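Side-chain contacts in excinuclease ABC, subunit A. (Deinococcus radiodurans, PDB 2VF7), which probably recognises and binds damaged DNA in nucleotide excision repair, as a zinc-containing ATPase of the UvrA family: residues L76-Q79 and A80-D84; K32-D36 and A37-F41; T310-S313 and R314-L317; A106-V110 and G111-T115. The protein carries 1 engineered substitution. One frame throughout, in Å; residues are numbered along the deposited sequence.

Contact 1: L76-Q79 and A80-D84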
loop_
_atom_site.group_PDB
_atom_site.type_symbol
_atom_site.label_atom_id
_atom_site.label_comp_id
_atom_site.label_asym_id
_atom_site.label_seq_id
_atom_site.Cartn_x
_atom_site.Cartn_y
_atom_site.Cartn_z
ATOM N N LEU A 76 -0.718 2.595 -11.053
ATOM C CA LEU A 76 0.410 1.830 -11.577
ATOM C C LEU A 76 -0.074 0.495 -12.160
ATOM O O LEU A 76 0.681 -0.196 -12.846
ATOM C CB LEU A 76 1.433 1.573 -10.457
ATOM C CG LEU A 76 1.003 0.944 -9.117
ATOM C CD1 LEU A 76 0.683 -0.548 -9.234
ATOM C CD2 LEU A 76 2.059 1.175 -8.039
ATOM N N PHE A 77 -1.334 0.150 -11.866
ATOM C CA PHE A 77 -1.983 -1.116 -12.257
ATOM C C PHE A 77 -1.623 -1.684 -13.625
ATOM O O PHE A 77 -1.402 -2.882 -13.733
ATOM C CB PHE A 77 -3.511 -0.993 -12.154
ATOM C CG PHE A 77 -4.139 -0.224 -13.292
ATOM C CD1 PHE A 77 -3.873 1.137 -13.468
ATOM C CD2 PHE A 77 -4.988 -0.859 -14.190
ATOM C CE1 PHE A 77 -4.436 1.856 -14.520
ATOM C CE2 PHE A 77 -5.569 -0.150 -15.252
ATOM C CZ PHE A 77 -5.290 1.212 -15.419
ATOM N N ASN A 78 -1.573 -0.842 -14.660
ATOM C CA ASN A 78 -1.345 -1.320 -16.032
ATOM C C ASN A 78 0.093 -1.798 -16.280
ATOM O O ASN A 78 0.411 -2.340 -17.348
ATOM C CB ASN A 78 -1.778 -0.272 -17.070
ATOM C CG ASN A 78 -2.314 -0.899 -18.362
ATOM O OD1 ASN A 78 -1.578 -1.541 -19.114
ATOM N ND2 ASN A 78 -3.600 -0.690 -18.626
ATOM N N GLN A 79 0.953 -1.594 -15.281
ATOM C CA GLN A 79 2.244 -2.269 -15.220
ATOM C C GLN A 79 2.015 -3.759 -14.964
ATOM O O GLN A 79 2.495 -4.607 -15.716
ATOM C CB GLN A 79 3.132 -1.663 -14.128
ATOM C CG GLN A 79 3.655 -0.267 -14.453
ATOM C CD GLN A 79 4.976 0.037 -13.735
ATOM O OE1 GLN A 79 5.010 0.211 -12.476
ATOM N NE2 GLN A 79 6.076 0.111 -14.542
ATOM N N ALA A 80 1.261 -4.057 -13.907
ATOM C CA ALA A 80 0.898 -5.422 -13.540
ATOM C C ALA A 80 -0.020 -6.076 -14.572
ATOM O O ALA A 80 0.237 -7.195 -15.011
ATOM C CB ALA A 80 0.236 -5.426 -12.171
ATOM N N GLY A 81 -1.090 -5.369 -14.944
ATOM C CA GLY A 81 -2.094 -5.867 -15.882
ATOM C C GLY A 81 -3.536 -5.587 -15.460
ATOM O O GLY A 81 -3.846 -5.469 -14.272
ATOM N N VAL A 82 -4.415 -5.480 -16.450
ATOM C CA VAL A 82 -5.850 -5.315 -16.228
ATOM C C VAL A 82 -6.600 -6.561 -16.730
ATOM O O VAL A 82 -6.124 -7.225 -17.657
ATOM C CB VAL A 82 -6.390 -4.081 -16.983
ATOM C CG1 VAL A 82 -7.439 -3.399 -16.165
ATOM C CG2 VAL A 82 -5.278 -3.098 -17.279
ATOM N N PRO A 83 -7.760 -6.907 -16.116
ATOM C CA PRO A 83 -8.547 -7.969 -16.754
ATOM C C PRO A 83 -9.048 -7.538 -18.137
ATOM O O PRO A 83 -9.318 -6.357 -18.362
ATOM C CB PRO A 83 -9.716 -8.172 -15.787
ATOM C CG PRO A 83 -9.254 -7.584 -14.489
ATOM C CD PRO A 83 -8.399 -6.433 -14.871
ATOM N N ASP A 84 -9.130 -8.492 -19.061
ATOM C CA ASP A 84 -9.643 -8.221 -20.393
ATOM C C ASP A 84 -11.152 -8.372 -20.354
ATOM O O ASP A 84 -11.673 -9.476 -20.372
ATOM C CB ASP A 84 -9.015 -9.170 -21.411
ATOM C CG ASP A 84 -9.068 -8.630 -22.834
ATOM O OD1 ASP A 84 -9.963 -7.813 -23.148
ATOM O OD2 ASP A 84 -8.213 -9.038 -23.649
#
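F77 meets V82 where a short helical turn runs out into loop. Its CG sits between its own backbone N and carbonyl carbon (chi1 77°), which turns the ring forward along the chain. V82 CG1 lies at the ring edge, in its plane, while CG2 comes in obliquely, 3.6 Å from F77 CE2. An aromatic ring is broad enough to meet both methyls of the branched valine. The backbone of F77 takes part as well: F77 O accepts a hydrogen bond from G81 N at 2.8 Å, nearly straight at 175° and in the carbonyl plane, the bond that closes the helical turn. N78 follows, its CB 4.0 Å above the centre of the F77 ring, and its amide turns toward V82, though the close approach of N78 ND2 to V82 CG2 is doubtful. The backbone N of Q79 donates to L76 O, and its side chain leans on L654. Beyond A80, whose methyl rests against F77 O at 3.4 Å from its CB, G81 takes a positive phi of 136°, where a beta carbon would jam against the preceding carbonyl. The turn packs on helix 49-69, with F77 and V82 both touching R63, and D84 pairs with R22 before the chain enters strand 87-89.

Contact 2: K32-D36 and A37-F41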
loop_
_atom_site.group_PDB
_atom_site.type_symbol
_atom_site.label_atom_id
_atom_site.label_comp_id
_atom_site.label_asym_id
_atom_site.label_seq_id
_atom_site.Cartn_x
_atom_site.Cartn_y
_atom_site.Cartn_z
ATOM N N LYS A 32 -24.569 -13.173 -16.181
ATOM C CA LYS A 32 -25.080 -12.462 -15.011
ATOM C C LYS A 32 -25.135 -13.416 -13.816
ATOM O O LYS A 32 -25.411 -14.607 -13.976
ATOM C CB LYS A 32 -26.464 -11.864 -15.286
ATOM C CG LYS A 32 -27.612 -12.829 -15.070
ATOM C CD LYS A 32 -28.969 -12.268 -15.528
ATOM C CE LYS A 32 -30.092 -13.290 -15.268
ATOM N NZ LYS A 32 -31.452 -12.693 -15.329
ATOM N N VAL A 33 -24.868 -12.883 -12.624
ATOM C CA VAL A 33 -24.911 -13.677 -11.384
ATOM C C VAL A 33 -25.499 -12.866 -10.225
ATOM O O VAL A 33 -25.146 -11.692 -10.042
ATOM C CB VAL A 33 -23.502 -14.277 -10.988
ATOM C CG1 VAL A 33 -22.947 -15.090 -12.099
ATOM C CG2 VAL A 33 -22.519 -13.199 -10.645
ATOM N N PRO A 34 -26.383 -13.498 -9.428
ATOM C CA PRO A 34 -27.011 -12.793 -8.315
ATOM C C PRO A 34 -26.011 -12.409 -7.228
ATOM O O PRO A 34 -25.033 -13.124 -6.983
ATOM C CB PRO A 34 -28.044 -13.797 -7.796
ATOM C CG PRO A 34 -27.589 -15.106 -8.248
ATOM C CD PRO A 34 -26.848 -14.895 -9.521
ATOM N N ARG A 35 -26.235 -11.263 -6.605
ATOM C CA ARG A 35 -25.443 -10.900 -5.446
ATOM C C ARG A 35 -26.288 -11.347 -4.265
ATOM O O ARG A 35 -27.472 -11.656 -4.456
ATOM C CB ARG A 35 -25.037 -9.400 -5.464
ATOM C CG ARG A 35 -25.981 -8.430 -4.776
ATOM C CD ARG A 35 -25.426 -6.968 -4.751
ATOM N NE ARG A 35 -25.059 -6.525 -6.093
ATOM C CZ ARG A 35 -25.919 -6.065 -6.995
ATOM N NH1 ARG A 35 -27.200 -5.955 -6.705
ATOM N NH2 ARG A 35 -25.490 -5.716 -8.199
ATOM N N ASP A 36 -25.677 -11.469 -3.084
ATOM C CA ASP A 36 -26.354 -11.958 -1.847
ATOM C C ASP A 36 -26.788 -13.416 -1.940
ATOM O O ASP A 36 -27.788 -13.834 -1.351
ATOM C CB ASP A 36 -27.538 -11.061 -1.431
ATOM C CG ASP A 36 -27.157 -9.572 -1.329
ATOM O OD1 ASP A 36 -26.322 -9.205 -0.479
ATOM O OD2 ASP A 36 -27.712 -8.760 -2.097
ATOM N N ALA A 37 -25.999 -14.205 -2.658
ATOM C CA ALA A 37 -26.304 -15.612 -2.840
ATOM C C ALA A 37 -25.015 -16.430 -2.875
ATOM O O ALA A 37 -23.934 -15.863 -3.073
ATOM C CB ALA A 37 -27.125 -15.810 -4.116
ATOM N N LEU A 38 -25.141 -17.742 -2.636
ATOM C CA LEU A 38 -24.084 -18.705 -2.873
ATOM C C LEU A 38 -24.042 -19.090 -4.351
ATOM O O LEU A 38 -24.875 -19.871 -4.805
ATOM C CB LEU A 38 -24.286 -19.964 -2.009
ATOM C CG LEU A 38 -23.340 -21.162 -2.223
ATOM C CD1 LEU A 38 -21.872 -20.806 -1.877
ATOM C CD2 LEU A 38 -23.799 -22.394 -1.469
ATOM N N VAL A 39 -23.072 -18.534 -5.082
ATOM C CA VAL A 39 -22.892 -18.818 -6.507
ATOM C C VAL A 39 -21.691 -19.738 -6.684
ATOM O O VAL A 39 -20.592 -19.427 -6.219
ATOM C CB VAL A 39 -22.683 -17.528 -7.368
ATOM C CG1 VAL A 39 -22.636 -17.875 -8.854
ATOM C CG2 VAL A 39 -23.777 -16.532 -7.133
ATOM N N VAL A 40 -21.907 -20.869 -7.347
ATOM C CA VAL A 40 -20.841 -21.850 -7.580
ATOM C C VAL A 40 -20.470 -21.864 -9.060
ATOM O O VAL A 40 -21.337 -21.903 -9.911
ATOM C CB VAL A 40 -21.245 -23.271 -7.057
ATOM C CG1 VAL A 40 -20.181 -24.291 -7.355
ATOM C CG2 VAL A 40 -21.472 -23.237 -5.556
ATOM N N PHE A 41 -19.177 -21.783 -9.347
ATOM C CA PHE A 41 -18.657 -21.820 -10.706
ATOM C C PHE A 41 -18.133 -23.221 -10.971
ATOM O O PHE A 41 -17.289 -23.718 -10.221
ATOM C CB PHE A 41 -17.552 -20.763 -10.886
ATOM C CG PHE A 41 -18.051 -19.327 -10.747
ATOM C CD1 PHE A 41 -18.293 -18.553 -11.869
ATOM C CD2 PHE A 41 -18.303 -18.770 -9.486
ATOM C CE1 PHE A 41 -18.766 -17.227 -11.745
ATOM C CE2 PHE A 41 -18.795 -17.464 -9.350
ATOM C CZ PHE A 41 -19.009 -16.687 -10.492
HETATM O O HOH W 1 -23.780 -13.852 -4.999
#
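P34, A37 and V39 form a small apolar cluster on the inside of the bend between two strands. The proline ring, puckered C-gamma endo, points CG at both partners, 4.2 Å from A37 CB and likewise 4.2 Å from V39 CG2. V39 spreads its methyls by its first torsion. CG1 lies anti to the backbone N (chi1 -175°) and approaches V33, whose CB is 4.3 Å from it; CG2, anti to the carbonyl carbon, turns to the proline and comes within 3.6 Å of P34 O. Compact beta-branched valines suit this place, since each offers two methyls with a single torsion to fix. The two strands belong to different sheets: 29-34 is bonded to 15-21 in the antiparallel sheet, whereas 38-42 enters the parallel core of the ABC ATPase fold and leads straight into the Walker A loop. They therefore meet through side chains and water rather than as a hairpin ladder. A single water bridges the bend, donating to P34 O and, at 2.8 Å, to A37 O. D36 makes the corner with a positive phi of 66°, its N held by S433 OG; its CG, anti to the carbonyl carbon (chi1 -52°), turns from the cluster. R35 also points outward: its NH2 bonds G90 O, and the side chain packs on F399 of the second subunit. A37, with a single methyl, fits beside the proline ring, while W449 covers P34 and V39.

Contact 3: T310-S313 and R314-L317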
loop_
_atom_site.group_PDB
_atom_site.type_symbol
_atom_site.label_atom_id
_atom_site.label_comp_id
_atom_site.label_asym_id
_atom_site.label_seq_id
_atom_site.Cartn_x
_atom_site.Cartn_y
_atom_site.Cartn_z
ATOM N N THR A 310 2.725 -19.520 26.699
ATOM C CA THR A 310 3.429 -20.521 25.910
ATOM C C THR A 310 2.774 -21.903 25.931
ATOM O O THR A 310 2.516 -22.483 24.873
ATOM C CB THR A 310 4.886 -20.588 26.381
ATOM O OG1 THR A 310 5.541 -19.381 25.989
ATOM C CG2 THR A 310 5.620 -21.798 25.807
ATOM N N GLU A 311 2.493 -22.411 27.125
ATOM C CA GLU A 311 1.961 -23.756 27.286
ATOM C C GLU A 311 0.502 -23.881 26.844
ATOM O O GLU A 311 0.116 -24.928 26.313
ATOM C CB GLU A 311 2.107 -24.226 28.735
ATOM C CG GLU A 311 3.473 -23.970 29.367
ATOM C CD GLU A 311 3.470 -24.172 30.880
ATOM O OE1 GLU A 311 2.430 -23.923 31.522
ATOM O OE2 GLU A 311 4.516 -24.566 31.434
ATOM N N LEU A 312 -0.310 -22.846 27.094
ATOM C CA LEU A 312 -1.684 -22.778 26.557
ATOM C C LEU A 312 -1.669 -22.809 25.024
ATOM O O LEU A 312 -2.529 -23.432 24.392
ATOM C CB LEU A 312 -2.399 -21.497 27.000
ATOM C CG LEU A 312 -3.573 -21.467 27.995
ATOM C CD1 LEU A 312 -4.203 -20.085 27.963
ATOM C CD2 LEU A 312 -4.655 -22.533 27.749
ATOM N N SER A 313 -0.684 -22.129 24.443
ATOM C CA SER A 313 -0.578 -21.988 22.992
ATOM C C SER A 313 -0.206 -23.282 22.259
ATOM O O SER A 313 -0.503 -23.433 21.071
ATOM C CB SER A 313 0.382 -20.856 22.633
ATOM O OG SER A 313 -0.146 -19.610 23.050
ATOM N N ARG A 314 0.419 -24.217 22.966
ATOM C CA ARG A 314 0.708 -25.526 22.383
ATOM C C ARG A 314 -0.546 -26.385 22.209
ATOM O O ARG A 314 -0.603 -27.240 21.320
ATOM C CB ARG A 314 1.765 -26.264 23.201
ATOM C CG ARG A 314 3.180 -25.877 22.820
ATOM C CD ARG A 314 4.089 -25.839 24.023
ATOM N NE ARG A 314 5.443 -25.469 23.620
ATOM C CZ ARG A 314 6.504 -26.269 23.715
ATOM N NH1 ARG A 314 6.380 -27.495 24.223
ATOM N NH2 ARG A 314 7.696 -25.839 23.308
ATOM N N LEU A 315 -1.555 -26.124 23.035
ATOM C CA LEU A 315 -2.757 -26.951 23.095
ATOM C C LEU A 315 -3.692 -26.768 21.903
ATOM O O LEU A 315 -3.715 -25.699 21.291
ATOM C CB LEU A 315 -3.520 -26.658 24.390
ATOM C CG LEU A 315 -2.788 -26.769 25.725
ATOM C CD1 LEU A 315 -3.800 -26.625 26.849
ATOM C CD2 LEU A 315 -2.028 -28.087 25.831
ATOM N N PRO A 316 -4.466 -27.813 21.557
ATOM C CA PRO A 316 -5.450 -27.650 20.498
ATOM C C PRO A 316 -6.526 -26.637 20.868
ATOM O O PRO A 316 -6.826 -26.450 22.051
ATOM C CB PRO A 316 -6.077 -29.045 20.377
ATOM C CG PRO A 316 -5.108 -29.960 20.984
ATOM C CD PRO A 316 -4.460 -29.189 22.080
ATOM N N LEU A 317 -7.108 -26.007 19.851
ATOM C CA LEU A 317 -8.201 -25.044 20.034
ATOM C C LEU A 317 -9.384 -25.601 20.850
ATOM O O LEU A 317 -10.043 -24.862 21.587
ATOM C CB LEU A 317 -8.671 -24.515 18.675
ATOM C CG LEU A 317 -7.585 -23.976 17.740
ATOM C CD1 LEU A 317 -8.115 -23.855 16.327
ATOM C CD2 LEU A 317 -7.025 -22.635 18.224
#
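The flat guanidinium of R314 meets T310 obliquely, with R314 NE 4.3 Å from T310 CG2. The arginine arrives there by lying back along the helix: bent at chi2 (144°), it passes its methylenes over the carbonyl of T310, with R314 CD 3.8 Å from T310 O. A long flexible chain suits this place, covering the turn with its aliphatic part while the side chain also packs against D374. Underneath, R314 N is shared weakly between T310 O and E311 O, as a helix coming to its end often shows. L315 N bonds L312 O, three residues back, at 3.2 Å, so the last turn is tighter than an alpha turn; the donor stands 60° out of the carbonyl plane. L315 folds its side chain back over this turn, CG anti to the carbonyl carbon (chi1 -54°); L315 CG is 3.5 Å from E311 O, and L315 CD1 meets L312 CD2 at 4.3 Å. S313 OG turns back to bond I309 O. P316 stands at the N-cap position of the next helix, where its ring stiffens the link between the two helices. That helix, 317-328, is met by L312 and L315 together at L323, while L317 packs on L360 and L364 of helix 345-365.

Contact 4: A106-V110 and G111-T115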
loop_
_atom_site.group_PDB
_atom_site.type_symbol
_atom_site.label_atom_id
_atom_site.label_comp_id
_atom_site.label_asym_id
_atom_site.label_seq_id
_atom_site.Cartn_x
_atom_site.Cartn_y
_atom_site.Cartn_z
ATOM N N ALA A 106 3.028 -16.139 3.435
ATOM C CA ALA A 106 3.764 -15.458 4.491
ATOM C C ALA A 106 3.689 -16.285 5.770
ATOM O O ALA A 106 2.792 -17.130 5.926
ATOM C CB ALA A 106 3.205 -14.073 4.711
ATOM N N ARG A 107 4.641 -16.053 6.669
ATOM C CA ARG A 107 4.710 -16.771 7.936
ATOM C C ARG A 107 3.790 -16.181 9.000
ATOM O O ARG A 107 3.869 -14.995 9.316
ATOM C CB ARG A 107 6.150 -16.806 8.450
ATOM C CG ARG A 107 7.004 -17.902 7.833
ATOM C CD ARG A 107 6.621 -19.269 8.391
ATOM N NE ARG A 107 7.102 -19.483 9.757
ATOM C CZ ARG A 107 8.116 -20.285 10.083
ATOM N NH1 ARG A 107 8.767 -20.961 9.144
ATOM N NH2 ARG A 107 8.479 -20.419 11.353
ATOM N N SER A 108 2.917 -17.031 9.530
ATOM C CA SER A 108 2.035 -16.718 10.652
ATOM C C SER A 108 1.840 -17.960 11.504
ATOM O O SER A 108 2.447 -19.001 11.256
ATOM C CB SER A 108 0.657 -16.243 10.163
ATOM O OG SER A 108 0.424 -14.870 10.433
ATOM N N SER A 109 0.979 -17.820 12.510
ATOM C CA SER A 109 0.515 -18.903 13.366
ATOM C C SER A 109 -0.981 -18.988 13.167
ATOM O O SER A 109 -1.571 -18.085 12.590
ATOM C CB SER A 109 0.776 -18.566 14.831
ATOM O OG SER A 109 1.755 -17.559 14.953
ATOM N N VAL A 110 -1.596 -20.058 13.650
ATOM C CA VAL A 110 -3.051 -20.177 13.643
ATOM C C VAL A 110 -3.693 -19.086 14.529
ATOM O O VAL A 110 -4.692 -18.463 14.149
ATOM C CB VAL A 110 -3.469 -21.589 14.091
ATOM C CG1 VAL A 110 -4.966 -21.671 14.406
ATOM C CG2 VAL A 110 -3.070 -22.609 13.032
ATOM N N GLY A 111 -3.086 -18.848 15.690
ATOM C CA GLY A 111 -3.531 -17.818 16.612
ATOM C C GLY A 111 -3.387 -16.380 16.152
ATOM O O GLY A 111 -3.968 -15.474 16.757
ATOM N N SER A 112 -2.618 -16.161 15.091
ATOM C CA SER A 112 -2.496 -14.831 14.495
ATOM C C SER A 112 -3.535 -14.603 13.408
ATOM O O SER A 112 -4.093 -13.515 13.297
ATOM C CB SER A 112 -1.105 -14.626 13.904
ATOM O OG SER A 112 -0.118 -15.036 14.819
ATOM N N VAL A 113 -3.779 -15.628 12.599
ATOM C CA VAL A 113 -4.733 -15.525 11.503
ATOM C C VAL A 113 -6.168 -15.533 12.011
ATOM O O VAL A 113 -7.082 -15.056 11.325
ATOM C CB VAL A 113 -4.518 -16.638 10.433
ATOM C CG1 VAL A 113 -5.437 -16.429 9.223
ATOM C CG2 VAL A 113 -3.073 -16.646 9.960
ATOM N N THR A 114 -6.372 -16.058 13.216
ATOM C CA THR A 114 -7.705 -16.115 13.799
ATOM C C THR A 114 -7.949 -14.937 14.734
ATOM O O THR A 114 -9.076 -14.741 15.205
ATOM C CB THR A 114 -7.960 -17.455 14.505
ATOM O OG1 THR A 114 -6.915 -17.718 15.450
ATOM C CG2 THR A 114 -8.004 -18.574 13.484
ATOM N N THR A 115 -6.901 -14.146 14.979
ATOM C CA THR A 115 -6.937 -12.992 15.901
ATOM C C THR A 115 -6.866 -13.383 17.385
ATOM O O THR A 115 -6.688 -12.512 18.249
ATOM C CB THR A 115 -8.165 -12.056 15.654
ATOM O OG1 THR A 115 -8.311 -11.801 14.247
ATOM C CG2 THR A 115 -7.997 -10.708 16.395
#
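T114 sets its whole side chain against the carbonyl of V110, one helical turn back. CB lies 3.4 Å from V110 O. From there OG1, placed between the backbone N and the carbonyl carbon (chi1 53°), donates a 2.7 Å hydrogen bond to V110 O, while the methyl CG2 passes the same oxygen and ends 4.4 Å from V110 CG1. T114 N also donates to V110 O, at 3.1 Å, and the two donors reach it from opposite faces of its carbonyl plane. Threonine thus serves both ways here, its hydroxyl gripping the turn while the side chain also packs on L388. At the start of the turn S109 occupies the N-cap position, but its hydroxyl makes no capping bond and pairs with S112 instead, S109 OG to S112 OG being 3.1 Å; S109 O accepts weak bonds from S112 N and V113 N. S108 lays its CB against V113 CG2 at 3.8 Å, and touches Y72 of the second subunit. A hydroxyl returned to the carbonyl four residues earlier is a familiar feature of threonine in helices. Here it braces a short helix beside a nucleotide site: V110 packs on R375, which binds the second ADP.

Overall arrangement
Contacts 3 and 4 are neighbours, their centres about 14 Å apart, and they touch where L317 CD1 meets V110 CG1 at 4.3 Å. Both lie beside the second ADP, about 9 Å from the side chain of R314 and about 8 Å from that of V110; the T310 side chain is about 10 Å from a zinc ion. Contacts 1 and 2 lie on the side of the first ADP, about 11 Å from G81 and, more remotely, about 14 Å from the V39 side chain, but their own centres are about 26 Å apart. Contact 1 lies about 44 Å from contact 3, centre to centre. Across the dimer, contact 4 packs on residues that shortly precede the second subunit's copy of contact 1, among them R75.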